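Local atomic coordinates of neural CELL adhesion molecule 1,140 KDA isoform (Homo sapiens, PDB entry 2VKW), a protein that probably mediates adhesion between neural cells as a cell-surface adhesion receptor, with tandem fibronectin type III domains forming part of the molecule. Residues Ser111-Glu116 / Lys192-Val197; Tyr143-Arg148 / Val180-Glu185; Lys127-Lys132 / Ser164-Leu169. All blocks are in the same frame, centred on the assembly; numbering follows the deposited sequence.

Contact 1 of 3, residues Ser111-Glu116 / Lys192-Val197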
ATOM      1  N   SER A 111       7.628 -10.872   4.141  1.00 16.30           N
ATOM      2  CA  SER A 111       7.290  -9.556   3.626  1.00 17.25           C
ATOM      3  C   SER A 111       5.876  -9.325   4.165  1.00 16.48           C
ATOM      4  O   SER A 111       5.228 -10.280   4.609  1.00 13.77           O
ATOM      5  CB  SER A 111       7.298  -9.555   2.092  1.00 18.05           C
ATOM      6  OG  SER A 111       6.172 -10.237   1.572  1.00 26.16           O
ATOM      7  N   ALA A 112       5.418  -8.074   4.153  1.00 13.79           N
ATOM      8  CA  ALA A 112       4.090  -7.735   4.652  1.00 14.89           C
ATOM      9  C   ALA A 112       3.016  -8.545   3.936  1.00 15.45           C
ATOM     10  O   ALA A 112       3.011  -8.639   2.714  1.00 18.48           O
ATOM     11  CB  ALA A 112       3.820  -6.237   4.477  1.00 10.61           C
ATOM     12  N   PRO A 113       2.095  -9.150   4.695  1.00 15.37           N
ATOM     13  CA  PRO A 113       1.030  -9.945   4.090  1.00 16.90           C
ATOM     14  C   PRO A 113       0.035  -9.128   3.261  1.00 18.94           C
ATOM     15  O   PRO A 113      -0.058  -7.905   3.387  1.00 18.23           O
ATOM     16  CB  PRO A 113       0.379 -10.623   5.295  1.00 16.65           C
ATOM     17  CG  PRO A 113       0.640  -9.665   6.407  1.00 15.95           C
ATOM     18  CD  PRO A 113       2.063  -9.265   6.163  1.00 14.74           C
ATOM     19  N   LYS A 114      -0.691  -9.828   2.398  1.00 18.82           N
ATOM     20  CA  LYS A 114      -1.682  -9.211   1.535  1.00 21.87           C
ATOM     21  C   LYS A 114      -3.021  -9.421   2.232  1.00 20.45           C
ATOM     22  O   LYS A 114      -3.336 -10.535   2.658  1.00 18.76           O
ATOM     23  CB  LYS A 114      -1.657  -9.895   0.164  1.00 26.04           C
ATOM     24  CG  LYS A 114      -2.247  -9.077  -0.969  1.00 31.46           C
ATOM     25  CD  LYS A 114      -1.759  -9.600  -2.320  1.00 34.88           C
ATOM     26  CE  LYS A 114      -2.245  -8.717  -3.470  1.00 39.28           C
ATOM     27  NZ  LYS A 114      -1.582  -9.058  -4.768  1.00 40.42           N
ATOM     28  N   LEU A 115      -3.808  -8.355   2.346  1.00 18.91           N
ATOM     29  CA  LEU A 115      -5.090  -8.441   3.033  1.00 18.70           C
ATOM     30  C   LEU A 115      -6.323  -8.322   2.139  1.00 19.94           C
ATOM     31  O   LEU A 115      -6.471  -7.368   1.374  1.00 19.47           O
ATOM     32  CB  LEU A 115      -5.138  -7.380   4.129  1.00 18.20           C
ATOM     33  CG  LEU A 115      -3.986  -7.507   5.126  1.00 18.41           C
ATOM     34  CD1 LEU A 115      -3.998  -6.328   6.076  1.00 16.68           C
ATOM     35  CD2 LEU A 115      -4.117  -8.829   5.887  1.00 18.65           C
ATOM     36  N   GLU A 116      -7.216  -9.297   2.259  1.00 19.23           N
ATOM     37  CA  GLU A 116      -8.434  -9.316   1.469  1.00 20.78           C
ATOM     38  C   GLU A 116      -9.647  -9.432   2.382  1.00 20.16           C
ATOM     39  O   GLU A 116      -9.970 -10.517   2.854  1.00 21.47           O
ATOM     40  CB  GLU A 116      -8.406 -10.496   0.501  1.00 20.03           C
ATOM     41  CG  GLU A 116      -9.530 -10.482  -0.511  1.00 21.38           C
ATOM     42  CD  GLU A 116      -9.558 -11.742  -1.346  1.00 22.26           C
ATOM     43  OE1 GLU A 116     -10.389 -12.625  -1.055  1.00 22.18           O
ATOM     44  OE2 GLU A 116      -8.737 -11.853  -2.284  1.00 23.39           O
ATOM     45  N   LYS A 192       7.065  -6.239   8.322  1.00 17.69           N
ATOM     46  CA  LYS A 192       6.573  -4.899   8.598  1.00 19.30           C
ATOM     47  C   LYS A 192       5.066  -5.122   8.512  1.00 17.70           C
ATOM     48  O   LYS A 192       4.623  -6.072   7.870  1.00 16.65           O
ATOM     49  CB  LYS A 192       7.076  -3.883   7.560  1.00 20.84           C
ATOM     50  CG  LYS A 192       6.675  -4.141   6.123  1.00 29.08           C
ATOM     51  CD  LYS A 192       7.280  -3.065   5.214  1.00 35.24           C
ATOM     52  CE  LYS A 192       6.933  -3.290   3.742  1.00 39.05           C
ATOM     53  NZ  LYS A 192       7.466  -2.190   2.874  1.00 41.93           N
ATOM     54  N   ALA A 193       4.283  -4.274   9.164  1.00 17.49           N
ATOM     55  CA  ALA A 193       2.833  -4.449   9.182  1.00 17.73           C
ATOM     56  C   ALA A 193       2.065  -4.070   7.920  1.00 17.79           C
ATOM     57  O   ALA A 193       2.311  -3.039   7.306  1.00 20.30           O
ATOM     58  CB  ALA A 193       2.242  -3.707  10.381  1.00 12.63           C
ATOM     59  N   ALA A 194       1.140  -4.939   7.534  1.00 18.38           N
ATOM     60  CA  ALA A 194       0.275  -4.696   6.391  1.00 19.80           C
ATOM     61  C   ALA A 194      -0.956  -4.098   7.052  1.00 21.70           C
ATOM     62  O   ALA A 194      -1.225  -4.375   8.223  1.00 21.73           O
ATOM     63  CB  ALA A 194      -0.088  -5.998   5.707  1.00 19.83           C
ATOM     64  N   HIS A 195      -1.713  -3.285   6.332  1.00 22.30           N
ATOM     65  CA  HIS A 195      -2.877  -2.694   6.964  1.00 24.46           C
ATOM     66  C   HIS A 195      -3.885  -2.160   5.985  1.00 22.58           C
ATOM     67  O   HIS A 195      -3.623  -2.086   4.792  1.00 24.25           O
ATOM     68  CB  HIS A 195      -2.432  -1.574   7.905  1.00 26.03           C
ATOM     69  CG  HIS A 195      -1.713  -0.459   7.217  1.00 30.67           C
ATOM     70  ND1 HIS A 195      -2.369   0.522   6.504  1.00 33.61           N
ATOM     71  CD2 HIS A 195      -0.392  -0.173   7.121  1.00 33.56           C
ATOM     72  CE1 HIS A 195      -1.485   1.364   6.000  1.00 34.85           C
ATOM     73  NE2 HIS A 195      -0.278   0.966   6.359  1.00 35.34           N
ATOM     74  N   PHE A 196      -5.050  -1.804   6.505  1.00 22.05           N
ATOM     75  CA  PHE A 196      -6.113  -1.242   5.690  1.00 22.45           C
ATOM     76  C   PHE A 196      -7.219  -0.758   6.617  1.00 22.50           C
ATOM     77  O   PHE A 196      -7.296  -1.174   7.772  1.00 22.76           O
ATOM     78  CB  PHE A 196      -6.646  -2.282   4.690  1.00 22.90           C
ATOM     79  CG  PHE A 196      -7.527  -3.336   5.303  1.00 24.47           C
ATOM     80  CD1 PHE A 196      -8.911  -3.197   5.289  1.00 25.53           C
ATOM     81  CD2 PHE A 196      -6.974  -4.472   5.891  1.00 23.68           C
ATOM     82  CE1 PHE A 196      -9.736  -4.174   5.852  1.00 26.37           C
ATOM     83  CE2 PHE A 196      -7.788  -5.455   6.458  1.00 24.88           C
ATOM     84  CZ  PHE A 196      -9.174  -5.306   6.438  1.00 25.16           C
ATOM     85  N   VAL A 197      -8.049   0.146   6.111  1.00 21.81           N
ATOM     86  CA  VAL A 197      -9.158   0.691   6.874  1.00 20.63           C
ATOM     87  C   VAL A 197     -10.475   0.281   6.230  1.00 20.45           C
ATOM     88  O   VAL A 197     -10.546   0.101   5.010  1.00 20.56           O
ATOM     89  CB  VAL A 197      -9.085   2.228   6.922  1.00 23.03           C
ATOM     90  CG1 VAL A 197      -7.897   2.668   7.768  1.00 24.47           C
ATOM     91  CG2 VAL A 197      -8.947   2.782   5.507  1.00 24.10           C
TER
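The first and last strands of a fibronectin type III β-sandwich, in the second domain of the tandem, face each other here across the gap between the two sheets, where Ala112, Pro113 and Leu115 meet Lys192, Ala194 and Phe196. The pairing is between sheets rather than within one: the axes of strands 114-116 and 194-197 approach to 7.1 Å, run in broadly the same direction at 29°, and no hydrogen bond joins the segments. Contact rests on van der Waals packing, of carbon on carbon and of methyls on backbone oxygen. The methyl of Ala194 is the meeting point. Its CB lies 3.8 Å from Pro113 CG, while Ala112 CB stands 4.1 Å from Ala194 CB. Ala112 CB also lies 3.5 Å from the carbonyl oxygen Lys192 O and near the aliphatic CG of Lys192, at the partly exposed end of the contact. Towards the other end, Leu115 CD1 comes within 3.9 Å of Ala194 CB. Each segment keeps to its own sheet through backbone hydrogen bonds, Lys114 with Ile131 and Ala194 with Val182, and Leu115 also packs against Leu130 and Val182. At the subunit interface Glu116 forms a salt bridge with Arg199 of the second subunit. Phe196 has CG placed between its backbone N and carbonyl carbon (chi1 75°), which swings the ring towards strand 114-116; the branch methyl Leu115 CD1 then meets the ring at its edge, in plane, 3.5 Å from Phe196 CD2.

Contact 2 of 3, residues Tyr143-Arg148 / Val180-Glu185. With SO4 (sulfate ion), chain D.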
ATOM      1  N   TYR A 143       0.482 -15.114  12.636  1.00 23.64           N
ATOM      2  CA  TYR A 143       0.017 -13.846  12.110  1.00 23.16           C
ATOM      3  C   TYR A 143      -0.448 -13.080  13.337  1.00 22.88           C
ATOM      4  O   TYR A 143      -1.191 -13.611  14.156  1.00 24.77           O
ATOM      5  CB  TYR A 143      -1.163 -14.038  11.165  1.00 23.84           C
ATOM      6  CG  TYR A 143      -0.784 -14.489   9.785  1.00 24.23           C
ATOM      7  CD1 TYR A 143      -0.135 -13.628   8.907  1.00 22.51           C
ATOM      8  CD2 TYR A 143      -1.102 -15.771   9.342  1.00 25.61           C
ATOM      9  CE1 TYR A 143       0.183 -14.026   7.618  1.00 25.38           C
ATOM     10  CE2 TYR A 143      -0.787 -16.184   8.050  1.00 26.28           C
ATOM     11  CZ  TYR A 143      -0.149 -15.305   7.191  1.00 27.20           C
ATOM     12  OH  TYR A 143       0.134 -15.694   5.896  1.00 27.14           O
ATOM     13  N   LEU A 144       0.016 -11.848  13.477  1.00 21.98           N
ATOM     14  CA  LEU A 144      -0.371 -11.019  14.605  1.00 20.73           C
ATOM     15  C   LEU A 144      -1.300  -9.956  14.050  1.00 19.28           C
ATOM     16  O   LEU A 144      -0.995  -9.326  13.036  1.00 18.80           O
ATOM     17  CB  LEU A 144       0.866 -10.378  15.242  1.00 21.94           C
ATOM     18  CG  LEU A 144       1.911 -11.366  15.781  1.00 26.24           C
ATOM     19  CD1 LEU A 144       3.165 -10.616  16.221  1.00 27.15           C
ATOM     20  CD2 LEU A 144       1.321 -12.148  16.949  1.00 26.29           C
ATOM     21  N   VAL A 145      -2.432  -9.765  14.715  1.00 18.02           N
ATOM     22  CA  VAL A 145      -3.431  -8.799  14.283  1.00 18.05           C
ATOM     23  C   VAL A 145      -3.750  -7.740  15.339  1.00 19.57           C
ATOM     24  O   VAL A 145      -4.158  -8.066  16.457  1.00 19.41           O
ATOM     25  CB  VAL A 145      -4.747  -9.518  13.891  1.00 18.19           C
ATOM     26  CG1 VAL A 145      -5.793  -8.504  13.459  1.00 17.62           C
ATOM     27  CG2 VAL A 145      -4.482 -10.516  12.762  1.00 16.07           C
ATOM     28  N   ARG A 146      -3.540  -6.478  14.970  1.00 19.43           N
ATOM     29  CA  ARG A 146      -3.826  -5.327  15.826  1.00 20.61           C
ATOM     30  C   ARG A 146      -4.935  -4.545  15.121  1.00 20.90           C
ATOM     31  O   ARG A 146      -4.829  -4.259  13.924  1.00 20.32           O
ATOM     32  CB  ARG A 146      -2.595  -4.423  15.965  1.00 22.32           C
ATOM     33  CG  ARG A 146      -1.647  -4.783  17.084  1.00 24.62           C
ATOM     34  CD  ARG A 146      -2.246  -4.445  18.440  1.00 29.51           C
ATOM     35  NE  ARG A 146      -1.290  -4.633  19.532  1.00 31.03           N
ATOM     36  CZ  ARG A 146      -1.578  -4.450  20.817  1.00 31.91           C
ATOM     37  NH1 ARG A 146      -2.797  -4.070  21.181  1.00 30.18           N
ATOM     38  NH2 ARG A 146      -0.648  -4.661  21.743  1.00 34.32           N
ATOM     39  N   TYR A 147      -5.995  -4.205  15.848  1.00 18.18           N
ATOM     40  CA  TYR A 147      -7.090  -3.461  15.249  1.00 15.70           C
ATOM     41  C   TYR A 147      -7.779  -2.594  16.293  1.00 15.65           C
ATOM     42  O   TYR A 147      -7.689  -2.868  17.484  1.00 15.12           O
ATOM     43  CB  TYR A 147      -8.088  -4.427  14.608  1.00 14.44           C
ATOM     44  CG  TYR A 147      -9.059  -5.077  15.570  1.00 14.27           C
ATOM     45  CD1 TYR A 147     -10.365  -4.608  15.690  1.00 12.27           C
ATOM     46  CD2 TYR A 147      -8.678  -6.167  16.350  1.00 15.01           C
ATOM     47  CE1 TYR A 147     -11.271  -5.207  16.556  1.00 14.96           C
ATOM     48  CE2 TYR A 147      -9.582  -6.776  17.230  1.00 15.83           C
ATOM     49  CZ  TYR A 147     -10.878  -6.289  17.323  1.00 16.45           C
ATOM     50  OH  TYR A 147     -11.783  -6.888  18.178  1.00 18.93           O
ATOM     51  N   ARG A 148      -8.475  -1.557  15.830  1.00 17.23           N
ATOM     52  CA  ARG A 148      -9.162  -0.613  16.707  1.00 17.41           C
ATOM     53  C   ARG A 148     -10.114   0.237  15.866  1.00 19.65           C
ATOM     54  O   ARG A 148      -9.949   0.349  14.649  1.00 20.25           O
ATOM     55  CB  ARG A 148      -8.145   0.347  17.308  1.00 18.48           C
ATOM     56  CG  ARG A 148      -7.697   1.354  16.239  1.00 21.87           C
ATOM     57  CD  ARG A 148      -6.458   2.156  16.555  1.00 22.44           C
ATOM     58  NE  ARG A 148      -6.714   3.336  17.360  1.00 23.17           N
ATOM     59  CZ  ARG A 148      -6.152   4.520  17.141  1.00 21.13           C
ATOM     60  NH1 ARG A 148      -5.308   4.681  16.132  1.00 20.94           N
ATOM     61  NH2 ARG A 148      -6.427   5.540  17.942  1.00 20.23           N
ATOM     62  N   VAL A 180      -6.827  -1.894  10.608  1.00 16.58           N
ATOM     63  CA  VAL A 180      -6.317  -3.215  10.951  1.00 15.75           C
ATOM     64  C   VAL A 180      -4.875  -3.373  10.484  1.00 17.63           C
ATOM     65  O   VAL A 180      -4.557  -3.071   9.330  1.00 18.27           O
ATOM     66  CB  VAL A 180      -7.171  -4.325  10.279  1.00 16.23           C
ATOM     67  CG1 VAL A 180      -6.621  -5.701  10.633  1.00 15.99           C
ATOM     68  CG2 VAL A 180      -8.622  -4.207  10.710  1.00 13.48           C
ATOM     69  N   TYR A 181      -4.011  -3.842  11.385  1.00 17.16           N
ATOM     70  CA  TYR A 181      -2.602  -4.082  11.072  1.00 15.56           C
ATOM     71  C   TYR A 181      -2.266  -5.562  11.256  1.00 16.09           C
ATOM     72  O   TYR A 181      -2.516  -6.153  12.311  1.00 14.50           O
ATOM     73  CB  TYR A 181      -1.683  -3.227  11.957  1.00 15.39           C
ATOM     74  CG  TYR A 181      -1.739  -1.754  11.629  1.00 18.73           C
ATOM     75  CD1 TYR A 181      -2.865  -0.997  11.943  1.00 18.55           C
ATOM     76  CD2 TYR A 181      -0.691  -1.126  10.949  1.00 18.78           C
ATOM     77  CE1 TYR A 181      -2.955   0.347  11.592  1.00 20.48           C
ATOM     78  CE2 TYR A 181      -0.773   0.227  10.588  1.00 20.94           C
ATOM     79  CZ  TYR A 181      -1.914   0.952  10.917  1.00 21.04           C
ATOM     80  OH  TYR A 181      -2.026   2.282  10.583  1.00 25.15           O
ATOM     81  N   VAL A 182      -1.700  -6.167  10.223  1.00 16.08           N
ATOM     82  CA  VAL A 182      -1.356  -7.571  10.309  1.00 16.57           C
ATOM     83  C   VAL A 182       0.123  -7.795  10.069  1.00 15.85           C
ATOM     84  O   VAL A 182       0.691  -7.313   9.089  1.00 17.19           O
ATOM     85  CB  VAL A 182      -2.168  -8.403   9.300  1.00 17.81           C
ATOM     86  CG1 VAL A 182      -1.783  -9.878   9.420  1.00 18.71           C
ATOM     87  CG2 VAL A 182      -3.667  -8.210   9.552  1.00 13.05           C
ATOM     88  N   VAL A 183       0.745  -8.516  10.991  1.00 15.92           N
ATOM     89  CA  VAL A 183       2.157  -8.832  10.895  1.00 15.06           C
ATOM     90  C   VAL A 183       2.354 -10.322  10.688  1.00 16.54           C
ATOM     91  O   VAL A 183       1.704 -11.147  11.339  1.00 16.48           O
ATOM     92  CB  VAL A 183       2.919  -8.427  12.174  1.00 16.54           C
ATOM     93  CG1 VAL A 183       4.346  -9.016  12.162  1.00 11.62           C
ATOM     94  CG2 VAL A 183       2.977  -6.910  12.273  1.00 15.29           C
ATOM     95  N   ALA A 184       3.252 -10.652   9.766  1.00 17.00           N
ATOM     96  CA  ALA A 184       3.609 -12.030   9.468  1.00 16.50           C
ATOM     97  C   ALA A 184       4.911 -12.278  10.228  1.00 17.26           C
ATOM     98  O   ALA A 184       5.841 -11.473  10.154  1.00 15.54           O
ATOM     99  CB  ALA A 184       3.835 -12.202   7.983  1.00 14.79           C
ATOM    100  N   GLU A 185       4.976 -13.384  10.962  1.00 18.30           N
ATOM    101  CA  GLU A 185       6.169 -13.705  11.738  1.00 19.63           C
ATOM    102  C   GLU A 185       6.631 -15.138  11.520  1.00 19.68           C
ATOM    103  O   GLU A 185       5.843 -16.076  11.625  1.00 18.36           O
ATOM    104  CB  GLU A 185       5.900 -13.465  13.235  1.00 20.29           C
ATOM    105  CG  GLU A 185       6.974 -13.999  14.188  1.00 22.74           C
ATOM    106  CD  GLU A 185       6.814 -13.474  15.625  1.00 27.46           C
ATOM    107  OE1 GLU A 185       5.688 -13.060  16.000  1.00 26.39           O
ATOM    108  OE2 GLU A 185       7.812 -13.483  16.384  1.00 25.42           O
TER
HETATM  109  S   SO4 D1692      -5.789   9.065  17.763  1.00 27.46           S
HETATM  110  O1  SO4 D1692      -6.729  10.188  17.576  1.00 26.00           O
HETATM  111  O2  SO4 D1692      -4.579   9.532  18.471  1.00 22.63           O
HETATM  112  O3  SO4 D1692      -5.411   8.513  16.455  1.00 22.85           O
HETATM  113  O4  SO4 D1692      -6.460   8.023  18.559  1.00 26.85           O
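Leu144 reaches across to Val183 and Glu185 within the four-stranded sheet of the fibronectin type III sandwich, where strands 142-149 and 177-186 are antiparallel neighbours. Its CB sits 4.2 Å from Val183 CB, their residues forming a hydrogen-bonded pair. With CG anti to the carbonyl carbon (chi1 -60°), the chain turns towards Glu185: CG approaches the carboxylate, and one of the two terminal methyls, CD1, lies 3.5 Å from Glu185 OE1, an apolar group beside a carboxylate oxygen. The backbones beneath are stitched by two reciprocal pairs of bonds. Leu144 N donates to Val183 O at 2.8 Å, close to straight (167°), with the return bond alike, and Arg146 exchanges bonds with Tyr181 in the same manner. Side chains of Val145 and Val182, on the opposite face from Leu144, lie side by side and point the same way, CG2 to CG2 at 4.0 Å; Tyr143 joins them there, packing on Leu130 of the other sheet. Tyr181 OH is hydrogen-bonded to Glu67 of the second subunit and to Glu179. Arg148, salt-bridged to Glu179 through NH1, presents a guanidinium edge to a sulfate probably from the crystallisation liquor, which also bonds Lys41 of the second subunit: Arg148 NH2 lies 2.6 Å from sulfate O4, but the bond is weak, bent to 127°.

Contact 3 of 3, residues Lys127-Lys132 / Ser164-Leu169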
ATOM      1  N   LYS A 127     -14.361 -10.321   7.502  1.00 22.83           N
ATOM      2  CA  LYS A 127     -13.465 -11.460   7.465  1.00 21.66           C
ATOM      3  C   LYS A 127     -12.268 -10.985   6.672  1.00 20.57           C
ATOM      4  O   LYS A 127     -12.416 -10.565   5.522  1.00 20.31           O
ATOM      5  CB  LYS A 127     -14.111 -12.649   6.755  1.00 22.30           C
ATOM      6  CG  LYS A 127     -13.206 -13.879   6.671  1.00 23.26           C
ATOM      7  CD  LYS A 127     -13.860 -15.007   5.884  1.00 20.63           C
ATOM      8  CE  LYS A 127     -13.016 -16.266   5.917  1.00 20.69           C
ATOM      9  NZ  LYS A 127     -13.622 -17.345   5.098  1.00 24.10           N
ATOM     10  N   VAL A 128     -11.094 -11.026   7.291  1.00 19.06           N
ATOM     11  CA  VAL A 128      -9.870 -10.607   6.621  1.00 19.58           C
ATOM     12  C   VAL A 128      -9.080 -11.837   6.176  1.00 20.62           C
ATOM     13  O   VAL A 128      -8.459 -12.505   7.001  1.00 20.81           O
ATOM     14  CB  VAL A 128      -8.975  -9.765   7.558  1.00 19.94           C
ATOM     15  CG1 VAL A 128      -7.668  -9.422   6.859  1.00 20.64           C
ATOM     16  CG2 VAL A 128      -9.699  -8.492   7.965  1.00 19.81           C
ATOM     17  N   ASN A 129      -9.117 -12.144   4.880  1.00 20.79           N
ATOM     18  CA  ASN A 129      -8.380 -13.295   4.361  1.00 21.01           C
ATOM     19  C   ASN A 129      -6.926 -12.887   4.162  1.00 21.62           C
ATOM     20  O   ASN A 129      -6.639 -11.842   3.586  1.00 22.23           O
ATOM     21  CB  ASN A 129      -8.962 -13.774   3.020  1.00 20.44           C
ATOM     22  CG  ASN A 129     -10.374 -14.324   3.147  1.00 21.37           C
ATOM     23  OD1 ASN A 129     -11.323 -13.747   2.610  1.00 23.78           O
ATOM     24  ND2 ASN A 129     -10.521 -15.442   3.856  1.00 19.90           N
ATOM     25  N   LEU A 130      -6.007 -13.712   4.639  1.00 23.12           N
ATOM     26  CA  LEU A 130      -4.587 -13.418   4.504  1.00 24.82           C
ATOM     27  C   LEU A 130      -4.028 -14.068   3.239  1.00 26.73           C
ATOM     28  O   LEU A 130      -3.693 -15.254   3.235  1.00 27.50           O
ATOM     29  CB  LEU A 130      -3.843 -13.920   5.740  1.00 22.58           C
ATOM     30  CG  LEU A 130      -4.496 -13.429   7.038  1.00 23.37           C
ATOM     31  CD1 LEU A 130      -3.869 -14.114   8.236  1.00 22.84           C
ATOM     32  CD2 LEU A 130      -4.356 -11.923   7.141  1.00 22.60           C
ATOM     33  N   ILE A 131      -3.950 -13.280   2.167  1.00 28.43           N
ATOM     34  CA  ILE A 131      -3.434 -13.745   0.882  1.00 30.52           C
ATOM     35  C   ILE A 131      -1.929 -13.988   0.966  1.00 31.95           C
ATOM     36  O   ILE A 131      -1.173 -13.160   1.488  1.00 31.86           O
ATOM     37  CB  ILE A 131      -3.714 -12.720  -0.228  1.00 32.16           C
ATOM     38  CG1 ILE A 131      -5.216 -12.470  -0.333  1.00 31.68           C
ATOM     39  CG2 ILE A 131      -3.163 -13.219  -1.554  1.00 31.36           C
ATOM     40  CD1 ILE A 131      -5.582 -11.396  -1.329  1.00 35.53           C
ATOM     41  N   LYS A 132      -1.501 -15.124   0.432  1.00 33.15           N
ATOM     42  CA  LYS A 132      -0.100 -15.525   0.472  1.00 34.61           C
ATOM     43  C   LYS A 132       0.883 -14.557  -0.187  1.00 32.75           C
ATOM     44  O   LYS A 132       0.768 -14.254  -1.370  1.00 33.82           O
ATOM     45  CB  LYS A 132       0.053 -16.914  -0.165  1.00 37.21           C
ATOM     46  CG  LYS A 132       1.100 -17.798   0.504  1.00 41.49           C
ATOM     47  CD  LYS A 132       0.743 -18.048   1.971  1.00 43.84           C
ATOM     48  CE  LYS A 132       1.774 -18.928   2.674  1.00 44.19           C
ATOM     49  NZ  LYS A 132       1.448 -19.114   4.121  1.00 43.42           N
ATOM     50  N   SER A 164      -3.617 -20.943   9.971  1.00 34.62           N
ATOM     51  CA  SER A 164      -4.775 -20.095   9.714  1.00 35.20           C
ATOM     52  C   SER A 164      -4.495 -19.135   8.567  1.00 33.94           C
ATOM     53  O   SER A 164      -3.359 -18.719   8.357  1.00 33.49           O
ATOM     54  CB  SER A 164      -5.148 -19.315  10.978  1.00 35.66           C
ATOM     55  OG  SER A 164      -4.014 -18.657  11.506  1.00 35.53           O
ATOM     56  N   ASP A 165      -5.542 -18.781   7.831  1.00 32.49           N
ATOM     57  CA  ASP A 165      -5.397 -17.892   6.690  1.00 32.58           C
ATOM     58  C   ASP A 165      -6.423 -16.775   6.720  1.00 30.43           C
ATOM     59  O   ASP A 165      -6.745 -16.192   5.685  1.00 28.55           O
ATOM     60  CB  ASP A 165      -5.570 -18.693   5.406  1.00 35.77           C
ATOM     61  CG  ASP A 165      -6.926 -19.366   5.330  1.00 39.92           C
ATOM     62  OD1 ASP A 165      -7.351 -19.957   6.350  1.00 40.42           O
ATOM     63  OD2 ASP A 165      -7.562 -19.307   4.252  1.00 41.52           O
ATOM     64  N   HIS A 166      -6.944 -16.486   7.906  1.00 28.98           N
ATOM     65  CA  HIS A 166      -7.934 -15.428   8.048  1.00 27.88           C
ATOM     66  C   HIS A 166      -8.251 -15.118   9.502  1.00 25.69           C
ATOM     67  O   HIS A 166      -8.038 -15.938  10.395  1.00 24.12           O
ATOM     68  CB  HIS A 166      -9.239 -15.812   7.338  1.00 28.92           C
ATOM     69  CG  HIS A 166     -10.035 -16.855   8.060  1.00 31.61           C
ATOM     70  ND1 HIS A 166      -9.610 -18.161   8.191  1.00 33.89           N
ATOM     71  CD2 HIS A 166     -11.216 -16.777   8.717  1.00 33.82           C
ATOM     72  CE1 HIS A 166     -10.496 -18.840   8.896  1.00 34.44           C
ATOM     73  NE2 HIS A 166     -11.481 -18.025   9.228  1.00 34.79           N
ATOM     74  N   VAL A 167      -8.771 -13.920   9.723  1.00 24.92           N
ATOM     75  CA  VAL A 167      -9.170 -13.484  11.049  1.00 23.89           C
ATOM     76  C   VAL A 167     -10.568 -12.884  10.911  1.00 24.53           C
ATOM     77  O   VAL A 167     -10.872 -12.205   9.932  1.00 21.90           O
ATOM     78  CB  VAL A 167      -8.198 -12.432  11.623  1.00 21.37           C
ATOM     79  CG1 VAL A 167      -8.154 -11.221  10.738  1.00 20.56           C
ATOM     80  CG2 VAL A 167      -8.622 -12.051  13.025  1.00 23.31           C
ATOM     81  N   MET A 168     -11.423 -13.154  11.886  1.00 27.28           N
ATOM     82  CA  MET A 168     -12.778 -12.646  11.851  1.00 29.68           C
ATOM     83  C   MET A 168     -13.012 -11.599  12.924  1.00 28.80           C
ATOM     84  O   MET A 168     -12.761 -11.835  14.102  1.00 29.94           O
ATOM     85  CB  MET A 168     -13.764 -13.804  12.013  1.00 34.39           C
ATOM     86  CG  MET A 168     -13.535 -14.905  10.995  1.00 40.01           C
ATOM     87  SD  MET A 168     -15.042 -15.476  10.201  1.00 47.72           S
ATOM     88  CE  MET A 168     -15.888 -13.871   9.915  1.00 46.55           C
ATOM     89  N   LEU A 169     -13.485 -10.432  12.499  1.00 27.36           N
ATOM     90  CA  LEU A 169     -13.774  -9.340  13.416  1.00 26.34           C
ATOM     91  C   LEU A 169     -15.288  -9.181  13.443  1.00 25.43           C
ATOM     92  O   LEU A 169     -15.902  -8.861  12.431  1.00 25.92           O
ATOM     93  CB  LEU A 169     -13.096  -8.055  12.938  1.00 23.42           C
ATOM     94  CG  LEU A 169     -11.577  -8.188  12.778  1.00 22.16           C
ATOM     95  CD1 LEU A 169     -10.978  -6.894  12.244  1.00 18.79           C
ATOM     96  CD2 LEU A 169     -10.967  -8.543  14.123  1.00 22.01           C
TER
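Two torsions bring Lys127 and His166 together on one face of the sheet: CG of the lysine lies opposite the backbone N (chi1 179°) and the chain continues extended, whereas the imidazole of His166 is turned between its backbone N and carbonyl carbon (chi1 74°), into the lysine's path. The two side chains are inclined to one another, and Lys127 CE comes to 3.4 Å from His166 CD2, an approach by a methylene carbon; the lysine nitrogen lies farther from the ring. Asn129 ND2 flanks the same histidine, 3.7 Å from His166 CB, its amide plane 40° from the ring plane. Lys127 CB meets the methyl of Met168, CE, at 3.8 Å. These side chains line one face of the three-stranded sheet of the fibronectin type III sandwich, in which strand 126-131 is central and 166-169 an outermost strand. The other face looks into the core: Val128 and Val167 lie side by side, CB of Val128 at 3.6 Å from CG1 of Val167, and Leu160 of the opposing sheet touches Val167. Val128 N donates to Val167 O at 2.9 Å in a nearly straight bond; the return bond, Val167 N to Val128 O, is less straight. Just before strand 166-169, Leu130 N reaches Asp165 O at 2.8 Å, but the donor sits well above the carbonyl plane.

All three contacts lie in the second fibronectin type III domain. Contact 2 joins neighbours of the four-stranded sheet, contact 3 joins neighbours of the three-stranded sheet, and contact 1 bridges an outer strand of each. The centres of contacts 1 and 2 are about 8 Å apart, those of contacts 1 and 3 about 11 Å, and those of contacts 2 and 3 about 10 Å. Along the chain, contacts 2 and 3 both nest within the loop closed by contact 1, and their own segments alternate, because the chain crosses between sheets from 126-131 to 142-149 and from 166-169 to 177-186. Tyr143 packing on Leu130, and Tyr147 and Val180 on Leu169, join contacts 2 and 3 through the core. Each contact also touches the second subunit, and Val197 carries its sheet across that interface.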